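Local coordinates for protein HIAXHD3 (PDB 3ZXK) that probably removes arabinofuranose side chains from xylan as an exo-acting family 43 glycoside hydrolase, at residues Y79-W84 with W502-T506; Y269-R273 with F505-R509. All coordinates share one frame; numbering follows the deposited sequence.

Both contacts join the family 43 glycoside hydrolase region to the concanavalin A-like region, and both use the same loop of the latter, between strands 490-497 and 509-516. Contact 1 brings the early loop 79-84, between strands 54-58 and 87-91, to residues 502-506; contact 2 brings the loop 269-273, between strands 260-267 and 273-282, to residues 505-509. Their centres lie about 10 Å apart, and they share Phe505 and Thr506. Trp502 CB also packs 3.7 Å from Tyr269 CE2. One C-terminal loop is thus wedged between two N-terminal ones, and its aromatic residues reach the bound arabinoxylan sugars.

Contact 1 of 2, residues Y79-W84 with W502-T506; sequences YVKGIW and WRYFT. With XYP (beta-D-xylopyranose), chain C; XYP (beta-D-xylopyranose), chain B.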
# COMPACT_ATOMS: atom_id res chain seq x y z
N TYR A 79 1.17 -14.54 4.17
CA TYR A 79 0.06 -13.86 3.52
C TYR A 79 -0.88 -13.21 4.54
O TYR A 79 -1.36 -13.88 5.47
CB TYR A 79 -0.74 -14.79 2.61
CG TYR A 79 -0.07 -15.05 1.29
CD1 TYR A 79 -0.05 -14.06 0.29
CD2 TYR A 79 0.53 -16.27 1.04
CE1 TYR A 79 0.55 -14.31 -0.95
CE2 TYR A 79 1.18 -16.53 -0.18
CZ TYR A 79 1.16 -15.56 -1.17
OH TYR A 79 1.79 -15.82 -2.37
N VAL A 80 -1.16 -11.91 4.33
CA VAL A 80 -2.14 -11.14 5.12
C VAL A 80 -1.67 -10.96 6.58
O VAL A 80 -2.44 -10.55 7.44
CB VAL A 80 -3.62 -11.65 4.99
CG1 VAL A 80 -4.61 -10.55 5.31
CG2 VAL A 80 -3.89 -12.22 3.62
N LYS A 81 -0.41 -11.26 6.84
CA LYS A 81 0.21 -10.90 8.11
C LYS A 81 1.01 -9.62 7.89
O LYS A 81 0.49 -8.68 7.30
CB LYS A 81 1.01 -12.08 8.69
CG LYS A 81 0.12 -13.30 9.00
CD LYS A 81 0.93 -14.41 9.61
CE LYS A 81 0.07 -15.59 9.99
NZ LYS A 81 0.89 -16.79 10.32
N GLY A 82 2.24 -9.56 8.39
CA GLY A 82 3.09 -8.41 8.15
C GLY A 82 2.52 -7.09 8.65
O GLY A 82 1.97 -7.03 9.74
N ILE A 83 2.68 -6.05 7.84
CA ILE A 83 2.40 -4.70 8.29
C ILE A 83 0.92 -4.36 8.17
O ILE A 83 0.37 -4.25 7.08
CB ILE A 83 3.25 -3.68 7.50
CG1 ILE A 83 4.73 -3.94 7.77
CG2 ILE A 83 2.82 -2.24 7.83
CD1 ILE A 83 5.69 -3.10 6.91
N TRP A 84 0.30 -4.27 9.34
CA TRP A 84 -1.07 -3.78 9.48
C TRP A 84 -1.00 -2.29 9.80
O TRP A 84 -0.01 -1.62 9.47
CB TRP A 84 -1.81 -4.60 10.53
CG TRP A 84 -2.23 -5.96 10.04
CD1 TRP A 84 -1.52 -6.84 9.22
CD2 TRP A 84 -3.47 -6.66 10.37
NE1 TRP A 84 -2.21 -8.02 9.04
CE2 TRP A 84 -3.41 -7.96 9.68
CE3 TRP A 84 -4.60 -6.33 11.11
CZ2 TRP A 84 -4.44 -8.88 9.76
CZ3 TRP A 84 -5.64 -7.26 11.19
CH2 TRP A 84 -5.56 -8.51 10.53
N TRP A 502 -13.11 -8.40 1.17
CA TRP A 502 -12.14 -7.59 1.88
C TRP A 502 -11.14 -8.38 2.65
O TRP A 502 -10.17 -7.83 3.11
CB TRP A 502 -12.85 -6.60 2.80
CG TRP A 502 -13.71 -7.23 3.87
CD1 TRP A 502 -15.08 -7.43 3.85
CD2 TRP A 502 -13.26 -7.73 5.17
NE1 TRP A 502 -15.50 -8.03 5.02
CE2 TRP A 502 -14.46 -8.24 5.85
CE3 TRP A 502 -12.03 -7.82 5.83
CZ2 TRP A 502 -14.40 -8.78 7.14
CZ3 TRP A 502 -11.98 -8.38 7.10
CH2 TRP A 502 -13.14 -8.85 7.74
N ARG A 503 -11.32 -9.70 2.79
CA ARG A 503 -10.49 -10.47 3.73
C ARG A 503 -8.98 -10.50 3.48
O ARG A 503 -8.20 -10.52 4.44
CB ARG A 503 -11.06 -11.88 3.92
CG ARG A 503 -12.47 -11.85 4.52
CD ARG A 503 -12.91 -13.18 5.10
NE ARG A 503 -14.26 -13.07 5.67
CZ ARG A 503 -14.54 -12.72 6.92
NH1 ARG A 503 -13.57 -12.44 7.78
NH2 ARG A 503 -15.81 -12.65 7.33
N TYR A 504 -8.57 -10.44 2.21
CA TYR A 504 -7.13 -10.33 1.88
C TYR A 504 -6.57 -8.92 2.14
O TYR A 504 -5.37 -8.73 2.14
CB TYR A 504 -6.95 -10.74 0.42
CG TYR A 504 -5.52 -10.87 -0.05
CD1 TYR A 504 -4.77 -12.00 0.26
CD2 TYR A 504 -4.93 -9.87 -0.84
CE1 TYR A 504 -3.46 -12.15 -0.18
CE2 TYR A 504 -3.62 -10.00 -1.30
CZ TYR A 504 -2.88 -11.13 -0.97
OH TYR A 504 -1.58 -11.23 -1.42
N PHE A 505 -7.48 -7.97 2.30
CA PHE A 505 -7.20 -6.56 2.61
C PHE A 505 -6.60 -5.78 1.45
O PHE A 505 -7.18 -4.78 1.02
CB PHE A 505 -6.40 -6.38 3.91
CG PHE A 505 -7.19 -6.69 5.16
CD1 PHE A 505 -8.20 -5.84 5.61
CD2 PHE A 505 -6.92 -7.85 5.87
CE1 PHE A 505 -8.92 -6.15 6.77
CE2 PHE A 505 -7.64 -8.17 7.02
CZ PHE A 505 -8.64 -7.32 7.47
N THR A 506 -5.45 -6.20 0.95
CA THR A 506 -4.80 -5.52 -0.16
C THR A 506 -5.68 -5.60 -1.42
O THR A 506 -6.38 -6.58 -1.62
CB THR A 506 -3.45 -6.23 -0.43
OG1 THR A 506 -2.68 -6.16 0.76
CG2 THR A 506 -2.65 -5.56 -1.59
O1 XYP C . -19.08 -5.88 8.22
C1 XYP C . -17.84 -5.40 8.76
C2 XYP C . -17.52 -6.05 10.11
C3 XYP C . -16.22 -5.46 10.66
C4 XYP C . -15.11 -5.70 9.64
C5 XYP C . -15.50 -5.20 8.25
O2 XYP C . -18.58 -5.84 11.05
O3 XYP C . -15.87 -6.04 11.92
O4 XYP C . -13.90 -5.07 10.11
O5 XYP C . -16.79 -5.70 7.84
C1 XYP B . -12.62 -5.73 10.07
C2 XYP B . -11.47 -4.77 10.40
C3 XYP B . -10.20 -5.53 10.77
C4 XYP B . -10.47 -6.43 11.97
C5 XYP B . -11.96 -6.77 12.11
O2 XYP B . -11.16 -3.95 9.27
O3 XYP B . -9.16 -4.60 11.08
O4 XYP B . -9.36 -7.32 12.05
O5 XYP B . -12.52 -6.95 10.81
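The Phe505 ring meets Val80 at its edge, CD2 lying 3.6 Å from Val80 CG1, and has the carbonyl oxygen of Trp502 offset over one face. On another part of its rim it nears the chain B xylose, and obliquely it meets Trp84, whose CH2 is 4.1 Å from Phe505 CE2. The Trp84 six-membered ring and the Phe505 ring have planes at 58° and centroids 5.4 Å apart. O4 of the chain B xylose lies at the edge of Trp84, nearest CZ3. Tyr79 and Tyr504 meet edge against edge, the hydroxyl oxygen Tyr504 OH 3.6 Å from Tyr79 CD1. The two hydroxyls find their polar partners elsewhere: Tyr504 OH with Tyr38, Tyr79 OH with Phe366 O and Asn336. Trp502 carries the chain C xylose on one face, C5 offset toward the rim, and Arg503 CG over the centre of the opposite face.

Val80 divides its two methyls between neighbouring rings. With CG1 anti to the backbone N (chi1 -156°), that branch reaches Phe505 and the carbonyl oxygen of Arg503, while CG2 comes obliquely to Tyr504, 3.5 Å from CD1. The same residue also steadies the indole: Trp84 NE1 donates to Val80 O at 3.0 Å with an N-H...O angle of 145°, the acceptor in the ring plane but the donor well above the carbonyl plane. This bond ties the loop back on itself and limits rotation of the indole. Across the contact no hydrogen bond forms, and apolar side chains do the joining. A type I beta turn from Trp502 to Phe505, closed by Phe505 N to Trp502 O, places Tyr504 and Phe505 against Val80. Trp84 and Trp502 belong to the glycan pocket where the family 43 and concanavalin A-like domains meet.

Contact 2 of 2, residues Y269-R273 with F505-R509; sequences YPGGR and FTGYR. With AHR (alpha-L-arabinofuranose), chain D.
The backbones come together at Gly272 and Gly507, whose CA atoms are 3.9 Å apart, where a loop of the five-bladed beta-propeller typical of family 43 meets one of the concanavalin A-like domain. A side chain on Gly507 would run into Gly271 O, which accepts a nearly straight CA-H...O contact from Gly507 CA. Pro270, preceded by a cis peptide bond, directs its carbonyl oxygen at Tyr508 N in a straight but weak hydrogen bond of 3.4 Å. The same oxygen lies at the edge of the Tyr508 ring, and Pro270 CB packs 4.0 Å from Tyr508 CD2. Tyr508 OH is held by Arg406 O and Thr499 N.

Tyr269 brings its hydroxyl to Phe505 O: OH donates at 2.7 Å, in the carbonyl plane and on a lone pair, with the oxygen also near the plane of the tyrosine ring. A water bonded to Phe505 O and to Arg273 NE, 2.8 Å from each, gives that carbonyl a second donor. Arg273 bends at chi3 (-64°), which turns the guanidinium so that one face lies over Phe505 CD1, its plane 35° from the ring, while the water and the arabinose O3 both lie at its edge. Without the long charged arm, an alanine here would probably leave the arabinose O3 short of a donor, the bridging water without the N-H it accepts, and Phe505 CD1 without the flat group packed against it. The sugar is further gripped by His248 and Asp267, and Asp16 ties both loops together by accepting from Arg273 N and Gly507 N. The bond that reaches the bound sugar runs from Arg273 NH1 to O3 of the arabinofuranose, 2.9 Å long with an angle of 157° at the hydrogen.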
# COMPACT_ATOMS: atom_id res chain seq x y z
N TYR A 269 -13.08 -1.69 -2.86
CA TYR A 269 -12.85 -2.99 -3.47
C TYR A 269 -13.66 -3.06 -4.77
O TYR A 269 -14.77 -2.51 -4.84
CB TYR A 269 -13.23 -4.09 -2.49
CG TYR A 269 -12.29 -4.07 -1.30
CD1 TYR A 269 -10.97 -4.48 -1.45
CD2 TYR A 269 -12.69 -3.58 -0.06
CE1 TYR A 269 -10.08 -4.42 -0.38
CE2 TYR A 269 -11.80 -3.53 1.01
CZ TYR A 269 -10.49 -3.96 0.83
OH TYR A 269 -9.60 -3.91 1.90
N PRO A 270 -13.10 -3.70 -5.83
CA PRO A 270 -11.90 -4.55 -5.82
C PRO A 270 -10.55 -3.84 -5.98
O PRO A 270 -9.52 -4.49 -6.00
CB PRO A 270 -12.15 -5.49 -7.00
CG PRO A 270 -12.86 -4.61 -7.98
CD PRO A 270 -13.84 -3.83 -7.10
N GLY A 271 -10.55 -2.52 -6.07
CA GLY A 271 -9.31 -1.78 -6.19
C GLY A 271 -8.48 -1.67 -4.92
O GLY A 271 -7.26 -1.54 -4.99
N GLY A 272 -9.14 -1.71 -3.77
CA GLY A 272 -8.46 -1.50 -2.48
C GLY A 272 -8.98 -0.28 -1.74
O GLY A 272 -10.09 0.16 -1.98
N ARG A 273 -8.18 0.21 -0.82
CA ARG A 273 -8.60 1.25 0.11
C ARG A 273 -7.87 2.53 -0.23
O ARG A 273 -6.64 2.57 -0.21
CB ARG A 273 -8.38 0.79 1.55
CG ARG A 273 -9.35 -0.35 1.84
CD ARG A 273 -9.20 -1.00 3.19
NE ARG A 273 -7.93 -1.66 3.40
CZ ARG A 273 -7.51 -2.10 4.58
NH1 ARG A 273 -8.29 -1.93 5.67
NH2 ARG A 273 -6.32 -2.70 4.69
N PHE A 505 -7.48 -7.97 2.30
CA PHE A 505 -7.20 -6.56 2.61
C PHE A 505 -6.60 -5.78 1.45
O PHE A 505 -7.18 -4.78 1.02
CB PHE A 505 -6.40 -6.38 3.91
CG PHE A 505 -7.19 -6.69 5.16
CD1 PHE A 505 -8.20 -5.84 5.61
CD2 PHE A 505 -6.92 -7.85 5.87
CE1 PHE A 505 -8.92 -6.15 6.77
CE2 PHE A 505 -7.64 -8.17 7.02
CZ PHE A 505 -8.64 -7.32 7.47
N THR A 506 -5.45 -6.20 0.95
CA THR A 506 -4.80 -5.52 -0.16
C THR A 506 -5.68 -5.60 -1.42
O THR A 506 -6.38 -6.58 -1.62
CB THR A 506 -3.45 -6.23 -0.43
OG1 THR A 506 -2.68 -6.16 0.76
CG2 THR A 506 -2.65 -5.56 -1.59
N GLY A 507 -5.65 -4.58 -2.26
CA GLY A 507 -6.38 -4.63 -3.52
C GLY A 507 -5.70 -5.48 -4.58
O GLY A 507 -4.60 -6.01 -4.37
N TYR A 508 -6.39 -5.65 -5.71
CA TYR A 508 -5.79 -6.31 -6.84
C TYR A 508 -4.56 -5.56 -7.32
O TYR A 508 -4.57 -4.31 -7.39
CB TYR A 508 -6.78 -6.40 -8.00
CG TYR A 508 -7.60 -7.66 -7.95
CD1 TYR A 508 -7.11 -8.86 -8.47
CD2 TYR A 508 -8.86 -7.68 -7.34
CE1 TYR A 508 -7.87 -10.02 -8.44
CE2 TYR A 508 -9.63 -8.86 -7.29
CZ TYR A 508 -9.11 -10.04 -7.83
OH TYR A 508 -9.83 -11.20 -7.82
N ARG A 509 -3.54 -6.32 -7.71
CA ARG A 509 -2.31 -5.71 -8.26
C ARG A 509 -1.96 -6.25 -9.64
O ARG A 509 -2.45 -7.32 -10.04
CB ARG A 509 -1.12 -5.95 -7.30
CG ARG A 509 -1.29 -5.18 -6.01
CD ARG A 509 -0.05 -5.31 -5.18
NE ARG A 509 -0.13 -4.38 -4.06
CZ ARG A 509 0.93 -3.93 -3.38
NH1 ARG A 509 2.15 -4.33 -3.73
NH2 ARG A 509 0.76 -3.10 -2.38
O5 AHR D . -14.65 -3.09 5.45
C5 AHR D . -13.35 -3.67 5.20
C4 AHR D . -12.35 -3.36 6.31
O4 AHR D . -12.82 -3.86 7.56
C3 AHR D . -12.09 -1.89 6.63
O3 AHR D . -11.16 -1.29 5.74
C2 AHR D . -11.52 -1.90 8.02
O2 AHR D . -11.92 -0.74 8.78
C1 AHR D . -12.15 -3.15 8.62
O HOH W 1 -6.01 -2.33 1.47